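PDB 3G3S: GCN5-related N-acetyltransferase from Streptococcus suis, which probably transfers an acetyl group from acetyl-coenzyme A to an acceptor, as other members of the GNAT family do. Local coordinates for residues E18-T23 with S51-L56; P60-L65 with S83-E88; V94-R99 with A242-E247; T98-K103 with H224-L229. One frame throughout, in Å; residues are numbered along the deposited sequence.

Interaction 1: E18-T23 with S51-L56; sequences ETIIWT and SFFGFL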
# COMPACT_ATOMS: atom_id res chain seq x y z
N GLU A 18 -6.17 -12.59 6.56
CA GLU A 18 -5.48 -12.37 7.81
C GLU A 18 -4.66 -11.09 7.66
O GLU A 18 -3.76 -11.02 6.83
CB GLU A 18 -4.61 -13.56 8.17
CG GLU A 18 -5.41 -14.75 8.63
CD GLU A 18 -5.97 -14.62 10.03
OE1 GLU A 18 -5.78 -13.58 10.69
OE2 GLU A 18 -6.55 -15.63 10.50
N THR A 19 -4.93 -10.09 8.50
CA THR A 19 -4.32 -8.78 8.27
C THR A 19 -2.81 -8.74 8.43
O THR A 19 -2.18 -7.88 7.86
CB THR A 19 -4.99 -7.64 9.10
OG1 THR A 19 -4.49 -7.61 10.43
CG2 THR A 19 -6.56 -7.77 9.07
N ILE A 20 -2.23 -9.66 9.18
CA ILE A 20 -0.77 -9.69 9.35
C ILE A 20 -0.16 -10.14 8.02
O ILE A 20 0.98 -9.74 7.68
CB ILE A 20 -0.37 -10.61 10.51
CG1 ILE A 20 -0.78 -9.99 11.85
CG2 ILE A 20 1.18 -10.94 10.48
CD1 ILE A 20 -0.88 -10.97 12.99
N ILE A 21 -0.86 -10.99 7.27
CA ILE A 21 -0.36 -11.31 5.93
C ILE A 21 -0.42 -10.01 5.11
O ILE A 21 0.50 -9.65 4.40
CB ILE A 21 -1.15 -12.43 5.20
CG1 ILE A 21 -1.22 -13.73 6.00
CG2 ILE A 21 -0.53 -12.68 3.77
CD1 ILE A 21 -2.18 -14.76 5.41
N TRP A 22 -1.52 -9.27 5.22
CA TRP A 22 -1.59 -7.98 4.53
C TRP A 22 -0.45 -7.05 4.95
O TRP A 22 0.18 -6.39 4.09
CB TRP A 22 -2.96 -7.28 4.78
CG TRP A 22 -4.14 -8.10 4.47
CD1 TRP A 22 -4.20 -9.24 3.73
CD2 TRP A 22 -5.51 -7.79 4.82
NE1 TRP A 22 -5.49 -9.69 3.64
CE2 TRP A 22 -6.32 -8.80 4.28
CE3 TRP A 22 -6.10 -6.78 5.55
CZ2 TRP A 22 -7.69 -8.83 4.45
CZ3 TRP A 22 -7.47 -6.80 5.72
CH2 TRP A 22 -8.25 -7.81 5.17
N THR A 23 -0.16 -6.97 6.24
CA THR A 23 0.95 -6.17 6.72
C THR A 23 2.23 -6.55 5.98
O THR A 23 2.91 -5.70 5.37
CB THR A 23 1.11 -6.36 8.22
OG1 THR A 23 -0.04 -5.75 8.86
CG2 THR A 23 2.44 -5.71 8.80
N SER A 51 7.27 -11.84 19.90
CA SER A 51 6.44 -12.98 19.54
C SER A 51 6.25 -12.86 18.01
O SER A 51 6.44 -11.78 17.45
CB SER A 51 5.11 -12.98 20.27
OG SER A 51 4.27 -12.03 19.70
N PHE A 52 5.90 -13.95 17.35
CA PHE A 52 5.81 -14.00 15.91
C PHE A 52 4.66 -14.81 15.37
O PHE A 52 4.13 -15.70 16.04
CB PHE A 52 7.05 -14.72 15.33
CG PHE A 52 8.35 -14.02 15.57
CD1 PHE A 52 9.00 -14.12 16.80
CD2 PHE A 52 8.96 -13.30 14.55
CE1 PHE A 52 10.22 -13.47 17.01
CE2 PHE A 52 10.15 -12.65 14.77
CZ PHE A 52 10.79 -12.74 15.98
N PHE A 53 4.33 -14.50 14.13
CA PHE A 53 3.48 -15.29 13.28
C PHE A 53 4.26 -15.64 12.04
O PHE A 53 4.98 -14.81 11.49
CB PHE A 53 2.23 -14.55 12.85
CG PHE A 53 1.16 -14.58 13.89
CD1 PHE A 53 1.19 -13.71 14.96
CD2 PHE A 53 0.13 -15.51 13.80
CE1 PHE A 53 0.20 -13.75 15.93
CE2 PHE A 53 -0.88 -15.55 14.79
CZ PHE A 53 -0.84 -14.69 15.83
N GLY A 54 4.00 -16.85 11.57
CA GLY A 54 4.57 -17.37 10.33
C GLY A 54 3.41 -17.92 9.53
O GLY A 54 2.86 -18.96 9.89
N PHE A 55 2.96 -17.19 8.52
CA PHE A 55 1.89 -17.67 7.65
C PHE A 55 2.52 -18.31 6.45
O PHE A 55 3.24 -17.66 5.70
CB PHE A 55 0.99 -16.55 7.19
CG PHE A 55 0.16 -15.96 8.30
CD1 PHE A 55 0.66 -14.92 9.07
CD2 PHE A 55 -1.09 -16.47 8.57
CE1 PHE A 55 -0.13 -14.36 10.07
CE2 PHE A 55 -1.89 -15.92 9.59
CZ PHE A 55 -1.41 -14.88 10.33
N LEU A 56 2.18 -19.58 6.24
CA LEU A 56 2.83 -20.40 5.21
C LEU A 56 1.95 -20.71 4.01
O LEU A 56 0.99 -21.42 4.14
CB LEU A 56 3.24 -21.70 5.89
CG LEU A 56 4.25 -21.47 7.03
CD1 LEU A 56 4.04 -22.58 8.12
CD2 LEU A 56 5.65 -21.37 6.44

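Interaction 2: P60-L65 with S83-E88; sequences PHRDLL and SDLIEE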
# COMPACT_ATOMS: atom_id res chain seq x y z
N PRO A 60 4.18 -26.91 0.28
CA PRO A 60 4.94 -27.08 1.53
C PRO A 60 6.40 -27.16 1.19
O PRO A 60 6.74 -27.76 0.17
CB PRO A 60 4.47 -28.42 2.08
CG PRO A 60 3.19 -28.68 1.40
CD PRO A 60 3.26 -28.03 0.05
N HIS A 61 7.21 -26.51 2.00
CA HIS A 61 8.65 -26.42 1.80
C HIS A 61 9.38 -26.37 3.14
O HIS A 61 9.21 -25.44 3.91
CB HIS A 61 8.99 -25.17 1.00
CG HIS A 61 10.31 -25.27 0.34
ND1 HIS A 61 11.49 -25.25 1.04
CD2 HIS A 61 10.65 -25.48 -0.95
CE1 HIS A 61 12.50 -25.41 0.21
NE2 HIS A 61 12.02 -25.55 -1.01
N ARG A 62 10.26 -27.33 3.40
CA ARG A 62 10.88 -27.42 4.71
C ARG A 62 11.85 -26.28 5.00
O ARG A 62 12.03 -25.93 6.17
CB ARG A 62 11.50 -28.80 4.94
CG ARG A 62 12.65 -29.10 4.03
CD ARG A 62 13.25 -30.48 4.29
NE ARG A 62 12.28 -31.58 4.17
CZ ARG A 62 11.92 -32.43 5.13
NH1 ARG A 62 11.01 -33.36 4.85
NH2 ARG A 62 12.46 -32.39 6.35
N ASP A 63 12.45 -25.66 3.99
CA ASP A 63 13.36 -24.56 4.28
C ASP A 63 12.65 -23.34 4.87
O ASP A 63 13.26 -22.60 5.66
CB ASP A 63 14.16 -24.16 3.05
CG ASP A 63 15.17 -25.22 2.64
OD1 ASP A 63 15.28 -26.28 3.31
OD2 ASP A 63 15.83 -24.98 1.61
N LEU A 64 11.40 -23.11 4.49
CA LEU A 64 10.66 -22.00 5.08
C LEU A 64 10.33 -22.25 6.57
O LEU A 64 10.33 -21.33 7.40
CB LEU A 64 9.40 -21.70 4.25
CG LEU A 64 9.59 -21.12 2.83
CD1 LEU A 64 8.24 -20.89 2.14
CD2 LEU A 64 10.43 -19.82 2.84
N LEU A 65 10.03 -23.49 6.91
CA LEU A 65 9.80 -23.91 8.30
C LEU A 65 11.06 -23.67 9.14
O LEU A 65 11.01 -23.27 10.31
CB LEU A 65 9.39 -25.38 8.37
CG LEU A 65 8.09 -25.75 7.66
CD1 LEU A 65 7.77 -27.22 7.65
CD2 LEU A 65 6.93 -24.97 8.34
N SER A 83 0.33 -28.55 6.95
CA SER A 83 0.18 -29.17 8.27
C SER A 83 0.86 -30.53 8.35
O SER A 83 1.47 -30.87 9.36
CB SER A 83 -1.29 -29.32 8.61
OG SER A 83 -1.88 -28.04 8.66
N ASP A 84 0.70 -31.32 7.29
CA ASP A 84 1.25 -32.64 7.22
C ASP A 84 2.76 -32.56 7.24
O ASP A 84 3.40 -33.41 7.86
CB ASP A 84 0.80 -33.37 5.94
CG ASP A 84 -0.67 -33.73 5.94
OD1 ASP A 84 -1.34 -33.66 6.98
OD2 ASP A 84 -1.15 -34.12 4.88
N LEU A 85 3.33 -31.55 6.59
CA LEU A 85 4.79 -31.41 6.61
C LEU A 85 5.28 -31.01 7.99
O LEU A 85 6.26 -31.53 8.48
CB LEU A 85 5.25 -30.40 5.57
CG LEU A 85 6.77 -30.21 5.49
CD1 LEU A 85 7.40 -31.54 5.10
CD2 LEU A 85 7.17 -29.03 4.53
N ILE A 86 4.60 -30.05 8.60
CA ILE A 86 4.96 -29.59 9.94
C ILE A 86 4.98 -30.79 10.91
O ILE A 86 5.92 -30.98 11.65
CB ILE A 86 3.95 -28.49 10.45
CG1 ILE A 86 4.08 -27.19 9.63
CG2 ILE A 86 4.20 -28.15 11.90
CD1 ILE A 86 2.90 -26.16 9.79
N GLU A 87 3.91 -31.59 10.88
CA GLU A 87 3.78 -32.70 11.82
C GLU A 87 4.81 -33.75 11.55
O GLU A 87 5.36 -34.32 12.48
CB GLU A 87 2.40 -33.30 11.79
CG GLU A 87 1.35 -32.31 12.32
CD GLU A 87 -0.03 -32.82 12.30
OE1 GLU A 87 -0.23 -33.99 11.94
OE2 GLU A 87 -0.95 -32.04 12.63
N GLU A 88 5.04 -34.02 10.28
CA GLU A 88 6.02 -35.00 9.87
C GLU A 88 7.43 -34.62 10.30
O GLU A 88 8.18 -35.46 10.84
CB GLU A 88 5.99 -35.17 8.35
CG GLU A 88 7.09 -36.09 7.82
CD GLU A 88 6.96 -36.35 6.36
OE1 GLU A 88 6.16 -37.25 6.00
OE2 GLU A 88 7.66 -35.68 5.58

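Interaction 3: V94-R99 with A242-E247; sequences VRFFTR and AYQAYE. With EDO (1,2-ethanediol), chain F.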
# COMPACT_ATOMS: atom_id res chain seq x y z
N VAL A 94 6.01 -29.85 18.00
CA VAL A 94 4.99 -28.85 17.71
C VAL A 94 3.72 -29.18 18.48
O VAL A 94 3.39 -30.35 18.62
CB VAL A 94 4.66 -28.76 16.19
CG1 VAL A 94 5.75 -28.00 15.44
CG2 VAL A 94 4.39 -30.14 15.60
N ARG A 95 3.05 -28.14 18.99
CA ARG A 95 1.74 -28.26 19.64
C ARG A 95 0.73 -27.78 18.60
O ARG A 95 0.86 -26.67 18.11
CB ARG A 95 1.61 -27.38 20.88
CG ARG A 95 0.20 -27.43 21.59
CD ARG A 95 0.08 -26.46 22.79
NE ARG A 95 -0.15 -25.03 22.45
CZ ARG A 95 -1.35 -24.43 22.37
NH1 ARG A 95 -2.49 -25.10 22.59
NH2 ARG A 95 -1.44 -23.12 22.06
N PHE A 96 -0.26 -28.62 18.32
CA PHE A 96 -1.30 -28.35 17.37
C PHE A 96 -2.46 -27.78 18.13
O PHE A 96 -2.78 -28.29 19.17
CB PHE A 96 -1.72 -29.67 16.71
CG PHE A 96 -3.00 -29.58 15.91
CD1 PHE A 96 -3.03 -28.88 14.69
CD2 PHE A 96 -4.17 -30.20 16.37
CE1 PHE A 96 -4.19 -28.80 13.95
CE2 PHE A 96 -5.34 -30.14 15.63
CZ PHE A 96 -5.35 -29.44 14.42
N PHE A 97 -3.08 -26.72 17.62
CA PHE A 97 -4.24 -26.12 18.28
C PHE A 97 -5.07 -25.34 17.26
O PHE A 97 -4.66 -25.20 16.11
CB PHE A 97 -3.83 -25.24 19.49
CG PHE A 97 -3.08 -23.99 19.13
CD1 PHE A 97 -1.75 -24.02 18.82
CD2 PHE A 97 -3.72 -22.76 19.12
CE1 PHE A 97 -1.07 -22.89 18.52
CE2 PHE A 97 -3.05 -21.62 18.79
CZ PHE A 97 -1.71 -21.68 18.48
N THR A 98 -6.23 -24.86 17.71
CA THR A 98 -7.19 -24.18 16.86
C THR A 98 -7.39 -22.74 17.26
O THR A 98 -7.53 -22.43 18.44
CB THR A 98 -8.57 -24.87 16.92
OG1 THR A 98 -8.42 -26.24 16.51
CG2 THR A 98 -9.59 -24.17 16.00
N ARG A 99 -7.31 -21.86 16.26
CA ARG A 99 -7.57 -20.44 16.42
C ARG A 99 -8.84 -20.18 15.64
O ARG A 99 -9.28 -21.04 14.86
CB ARG A 99 -6.41 -19.59 15.90
CG ARG A 99 -5.18 -19.63 16.80
CD ARG A 99 -4.02 -18.81 16.22
NE ARG A 99 -4.37 -17.41 15.97
CZ ARG A 99 -4.07 -16.38 16.75
NH1 ARG A 99 -3.43 -16.55 17.89
NH2 ARG A 99 -4.43 -15.17 16.39
N ALA A 242 -12.89 -21.77 12.28
CA ALA A 242 -11.85 -22.29 13.11
C ALA A 242 -10.73 -22.63 12.14
O ALA A 242 -11.02 -22.99 11.01
CB ALA A 242 -12.33 -23.55 13.80
N TYR A 243 -9.48 -22.45 12.54
CA TYR A 243 -8.39 -22.81 11.65
C TYR A 243 -7.21 -23.43 12.42
O TYR A 243 -7.08 -23.21 13.62
CB TYR A 243 -7.97 -21.61 10.80
CG TYR A 243 -7.25 -20.49 11.50
CD1 TYR A 243 -5.90 -20.55 11.70
CD2 TYR A 243 -7.89 -19.30 11.86
CE1 TYR A 243 -5.23 -19.53 12.30
CE2 TYR A 243 -7.19 -18.26 12.46
CZ TYR A 243 -5.86 -18.40 12.67
OH TYR A 243 -5.11 -17.41 13.23
N GLN A 244 -6.40 -24.21 11.71
CA GLN A 244 -5.25 -24.87 12.30
C GLN A 244 -4.05 -23.96 12.56
O GLN A 244 -3.66 -23.16 11.70
CB GLN A 244 -4.75 -26.02 11.40
CG GLN A 244 -5.78 -27.16 11.15
CD GLN A 244 -5.19 -28.37 10.44
OE1 GLN A 244 -3.96 -28.48 10.27
NE2 GLN A 244 -6.06 -29.30 10.02
N ALA A 245 -3.42 -24.14 13.71
CA ALA A 245 -2.21 -23.40 14.09
C ALA A 245 -1.30 -24.34 14.86
O ALA A 245 -1.77 -25.36 15.42
CB ALA A 245 -2.56 -22.12 14.92
N TYR A 246 -0.02 -23.98 14.87
CA TYR A 246 1.03 -24.71 15.58
C TYR A 246 1.99 -23.76 16.30
O TYR A 246 2.22 -22.65 15.84
CB TYR A 246 1.87 -25.56 14.60
CG TYR A 246 1.12 -26.66 13.89
CD1 TYR A 246 0.46 -26.43 12.69
CD2 TYR A 246 1.10 -27.95 14.41
CE1 TYR A 246 -0.19 -27.43 12.02
CE2 TYR A 246 0.44 -28.96 13.75
CZ TYR A 246 -0.22 -28.70 12.57
OH TYR A 246 -0.89 -29.73 11.96
N GLU A 247 2.54 -24.24 17.41
CA GLU A 247 3.61 -23.60 18.16
C GLU A 247 4.66 -24.65 18.44
O GLU A 247 4.34 -25.84 18.47
CB GLU A 247 3.15 -23.20 19.52
CG GLU A 247 2.40 -21.92 19.59
CD GLU A 247 1.69 -21.79 20.91
OE1 GLU A 247 1.82 -22.72 21.75
OE2 GLU A 247 0.98 -20.78 21.09
C1 EDO F . -2.25 -11.06 17.54
O1 EDO F . -2.81 -11.43 18.81
C2 EDO F . -2.95 -11.78 16.40
O2 EDO F . -4.26 -12.19 16.80

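Interaction 4: T98-K103 with H224-L229; sequences TRYATK and HTLTSL. With CAC (cacodylate ion), chain D; EDO (1,2-ethanediol), chain F.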
# COMPACT_ATOMS: atom_id res chain seq x y z
N THR A 98 -6.23 -24.86 17.71
CA THR A 98 -7.19 -24.18 16.86
C THR A 98 -7.39 -22.74 17.26
O THR A 98 -7.53 -22.43 18.44
CB THR A 98 -8.57 -24.87 16.92
OG1 THR A 98 -8.42 -26.24 16.51
CG2 THR A 98 -9.59 -24.17 16.00
N ARG A 99 -7.31 -21.86 16.26
CA ARG A 99 -7.57 -20.44 16.42
C ARG A 99 -8.84 -20.18 15.64
O ARG A 99 -9.28 -21.04 14.86
CB ARG A 99 -6.41 -19.59 15.90
CG ARG A 99 -5.18 -19.63 16.80
CD ARG A 99 -4.02 -18.81 16.22
NE ARG A 99 -4.37 -17.41 15.97
CZ ARG A 99 -4.07 -16.38 16.75
NH1 ARG A 99 -3.43 -16.55 17.89
NH2 ARG A 99 -4.43 -15.17 16.39
N TYR A 100 -9.44 -19.01 15.87
CA TYR A 100 -10.72 -18.67 15.28
C TYR A 100 -10.66 -17.32 14.58
O TYR A 100 -10.48 -16.28 15.20
CB TYR A 100 -11.82 -18.70 16.38
CG TYR A 100 -11.88 -20.06 17.08
CD1 TYR A 100 -11.05 -20.33 18.15
CD2 TYR A 100 -12.73 -21.09 16.63
CE1 TYR A 100 -11.04 -21.57 18.78
CE2 TYR A 100 -12.73 -22.34 17.27
CZ TYR A 100 -11.86 -22.57 18.33
OH TYR A 100 -11.83 -23.75 19.00
N ALA A 101 -10.82 -17.37 13.26
CA ALA A 101 -10.83 -16.19 12.45
C ALA A 101 -12.22 -15.58 12.57
O ALA A 101 -13.19 -16.30 12.75
CB ALA A 101 -10.57 -16.56 11.02
N THR A 102 -12.30 -14.28 12.43
CA THR A 102 -13.59 -13.58 12.44
C THR A 102 -13.77 -12.90 11.08
O THR A 102 -12.81 -12.67 10.35
CB THR A 102 -13.69 -12.57 13.61
OG1 THR A 102 -12.81 -11.46 13.40
CG2 THR A 102 -13.37 -13.26 14.97
N LYS A 103 -15.03 -12.61 10.75
CA LYS A 103 -15.37 -11.96 9.50
C LYS A 103 -14.83 -10.55 9.57
O LYS A 103 -14.83 -9.95 10.64
CB LYS A 103 -16.89 -11.97 9.30
CG LYS A 103 -17.44 -13.37 9.13
CD LYS A 103 -18.90 -13.37 8.66
CE LYS A 103 -19.40 -14.81 8.51
NZ LYS A 103 -20.83 -14.90 8.09
N HIS A 224 -7.21 -16.21 19.53
CA HIS A 224 -6.23 -17.23 19.89
C HIS A 224 -6.88 -18.43 20.57
O HIS A 224 -6.35 -19.54 20.53
CB HIS A 224 -5.17 -16.66 20.82
CG HIS A 224 -4.04 -17.60 21.10
ND1 HIS A 224 -3.24 -18.12 20.10
CD2 HIS A 224 -3.53 -18.07 22.27
CE1 HIS A 224 -2.29 -18.88 20.64
NE2 HIS A 224 -2.45 -18.86 21.96
N THR A 225 -8.05 -18.20 21.18
CA THR A 225 -8.77 -19.24 21.91
C THR A 225 -10.28 -19.03 21.77
O THR A 225 -10.74 -17.97 21.37
CB THR A 225 -8.48 -19.11 23.37
OG1 THR A 225 -8.86 -17.80 23.79
CG2 THR A 225 -6.98 -19.31 23.67
N LEU A 226 -11.04 -20.05 22.13
CA LEU A 226 -12.49 -19.94 22.16
C LEU A 226 -12.93 -18.81 23.09
O LEU A 226 -13.90 -18.10 22.80
CB LEU A 226 -13.12 -21.26 22.62
CG LEU A 226 -13.50 -22.29 21.57
CD1 LEU A 226 -13.64 -23.68 22.20
CD2 LEU A 226 -14.79 -21.82 20.87
N THR A 227 -12.23 -18.66 24.21
CA THR A 227 -12.53 -17.62 25.16
C THR A 227 -12.40 -16.28 24.49
O THR A 227 -13.23 -15.38 24.67
CB THR A 227 -11.58 -17.72 26.36
OG1 THR A 227 -11.88 -18.91 27.08
CG2 THR A 227 -11.72 -16.55 27.31
N SER A 228 -11.34 -16.13 23.70
CA SER A 228 -11.12 -14.91 22.98
C SER A 228 -12.20 -14.68 21.93
O SER A 228 -12.59 -13.54 21.69
CB SER A 228 -9.76 -14.92 22.29
OG SER A 228 -9.64 -13.73 21.55
N LEU A 229 -12.67 -15.77 21.32
CA LEU A 229 -13.71 -15.67 20.31
C LEU A 229 -14.97 -15.15 20.95
O LEU A 229 -15.61 -14.23 20.42
CB LEU A 229 -13.98 -17.01 19.63
CG LEU A 229 -15.18 -17.01 18.68
CD1 LEU A 229 -15.00 -16.00 17.55
CD2 LEU A 229 -15.42 -18.39 18.16
AS CAC D . -6.47 -12.02 20.46
O1 CAC D . -7.09 -13.63 20.89
O2 CAC D . -5.42 -12.19 19.07
C1 CAC D . -7.77 -10.58 20.11
C2 CAC D . -5.40 -11.18 21.90
C1 EDO F . -2.25 -11.06 17.54
O1 EDO F . -2.81 -11.43 18.81
C2 EDO F . -2.95 -11.78 16.40
O2 EDO F . -4.26 -12.19 16.80
O HOH W 1 -6.99 -22.33 20.95

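Interaction 1: E18-T23 with S51-L56
The helical turn 19-23, bearing Ile20 and Ile21, runs at 89° to strand 52-56, bearing Phe53 and Phe55, with the two short axes 9.5 Å apart at their closest. No hydrogen bond links them; two phenyl rings fill the gap. Phe55 takes the larger share. Ile21 lays its CG1 methylene over one face of this ring, 3.8 Å from the centroid, in a CH-pi contact. With CG1 of Ile21 anti to the carbonyl carbon (chi1 -56°), CD1 runs on past the rim of the ring, 3.8 Å from Phe55 CD2. Ile20 comes from another direction: its CG2 branch approaches Phe55 CE1 obliquely at 3.7 Å, while its longer arm ends over a face of the Phe53 ring, CD1 being 4.2 Å from the centroid. At the N-cap position, Glu18 bends at chi2 and sets its CG 3.8 Å from Phe55 CE2, so that the aliphatic part of an acidic side chain completes the apolar contact. All five residues are buried. Around them, Tyr178 of strand 170-181 meets both Phe53 and Ile20, Tyr47 of strand 42-48 touches Ile20, and Val76 of strand 73-77 packs on both phenylalanines; helix 19-26 thereby lies across the mixed sheet.

Interaction 2: P60-L65 with S83-E88
Leu85 swings its CG opposite the backbone N (chi1 -179°), which carries its two methyl groups out from helix 80-90 into the turn formed by Pro60 to Leu65. Its CD2 makes most of the contacts. Pro60 CB, from the loop, lies 3.7 Å from Leu85 CD2, and Leu65 CD1, from within helix 62-68, is equally far from it. The backbone N of His61 also comes within 3.6 Å of Leu85 CD2, so the methyl sits against the very start of helix 62-68. Leu65 splits its branches: CD1 goes to Leu85, while CD2 meets Ile86 CG1 at 3.8 Å, the Leu65 and Ile86 side chains crossing at about a right angle. On the solvent side, Arg62 holds CG between N and carbonyl carbon (chi1 65°) and bends at chi3, which turns its guanidinium over toward Leu85 CD1 and the Glu88 carboxylate. Arg62 NH1 stays 4.1 Å from Glu88 OE2, too long for a salt bridge, although that oxygen lies near the guanidinium plane. The helix start has its own cap: the backbone N of Asp63 donates to His61 ND1 at 3.1 Å, in the plane of the imidazole. With no hydrogen bond crossing between them, the two segments are joined by leucine, isoleucine and proline contacts, and the exposed Arg62-Glu88 pair probably adds only mild electrostatic attraction.

Interaction 3: V94-R99 with A242-E247
Arg95 and Glu247 lie side by side and point the same way, forming the salt bridge at one end of this antiparallel strand pair. Arg95 NE donates to Glu247 OE1 at 3.1 Å, with the oxygen in the guanidinium plane but the nitrogen approaching from above the carboxylate plane. The bend of Arg95 at chi3 also folds NH2 back over the centre of the Phe97 ring, 3.3 Å above its plane. The opposite face of that ring receives Ala245 CB, 4.0 Å from the centroid, so Phe97 is sandwiched between a guanidinium nitrogen and a methyl group. Further along the same face of the sheet, Tyr243 and Arg99 run alongside each other: Arg99 CB sits over the tyrosine ring, and Arg99 NE donates a hydrogen bond to Tyr243 OH at 2.8 Å, with the guanidinium and ring planes 51° apart. Asp222 engages both partners, by a salt bridge to Arg99 NH2 and a hydrogen bond to Tyr243 OH. On the other face, Phe96 leans obliquely against Tyr246, ring planes 50° apart, with Phe96 CD1 3.5 Å from Tyr246 CZ. Gln244 CG approaches the edge of the Phe96 ring at 3.6 Å from CE1. Three hydrogen-bonded pairs, Arg95-Glu247, Phe97-Ala245 and Arg99-Tyr243, stitch the backbones together. Helix 80-90 packs on Val94 and Tyr246, with Ser83 hydrogen-bonded to Gln244 and Glu87 to Tyr246, while strand 73-77 flanks strand 239-248 on the side away from strand 94-102.

Interaction 4: T98-K103 with H224-L229
Tyr100 reaches from strand 94-102 over the first turn of helix 226-235 and meets Leu229, Thr225 and Leu226 in turn. Its CB lies 4.0 Å from Leu229 CD2, which also touches the start of the ring. At CD1 the neighbour is the carbonyl carbon of Thr225, and CE1 stands 3.7 Å from the backbone N of Leu226. Farther out, Leu226 folds over a face of the phenol with CD2 above it, while its CG comes within 3.6 Å of Tyr100 CZ and 3.4 Å of Tyr100 OH. Leu229 uses its other branch elsewhere, CD1 brushing Thr102 CG2. On the opposite side of the strand, Arg99 presents a guanidinium face to His224 CA. His224 sets its imidazole opposite the backbone N (chi1 -173°), which brings ND1 to 2.7 Å from Arg99 NH1, a weak, bent hydrogen bond (124°). Tyr243 and the salt bridge to Asp222 hold the guanidinium more firmly, and Asp222 would probably offset part of its charge. A water donates to both Thr98 O and His224 O, bridging the two backbones. Thr225 caps the helix, its OG1 accepting from Ser228 N. Beside this capped end a cacodylate oxygen, O1, accepts hydrogen bonds from His224 N at 2.9 Å and from Ser228 OG at 2.6 Å. The contact therefore combines an apolar half, Tyr100 against the leucines, with a polar half whose backbone amide, hydroxyl and nearby guanidinium probably make a site suited to an anion; the cacodylate, probably from the crystallisation liquor, does not show what the site binds in the cell.

Overall arrangement
All four contacts gather round one continuous mixed sheet. Interactions 3 and 4 share Thr98 and Arg99 on strand 94-102, with centres about 11 Å apart; Phe97 CE2 meets His224 CE1 at 3.4 Å. Arg99 also joins them to interaction 1, its NH2 lying 3.7 Å from Phe53 CZ. Interaction 2, centred about 17 Å from interaction 1, touches it through Leu56 CD1 and Leu65 CD2 (3.8 Å), and meets interaction 3 where Ile86 CD1 packs on Tyr246 CD1 at 3.8 Å. Ethanediol and cacodylate lie beside Arg99, near interactions 1, 3 and 4, and may mark a pocket there.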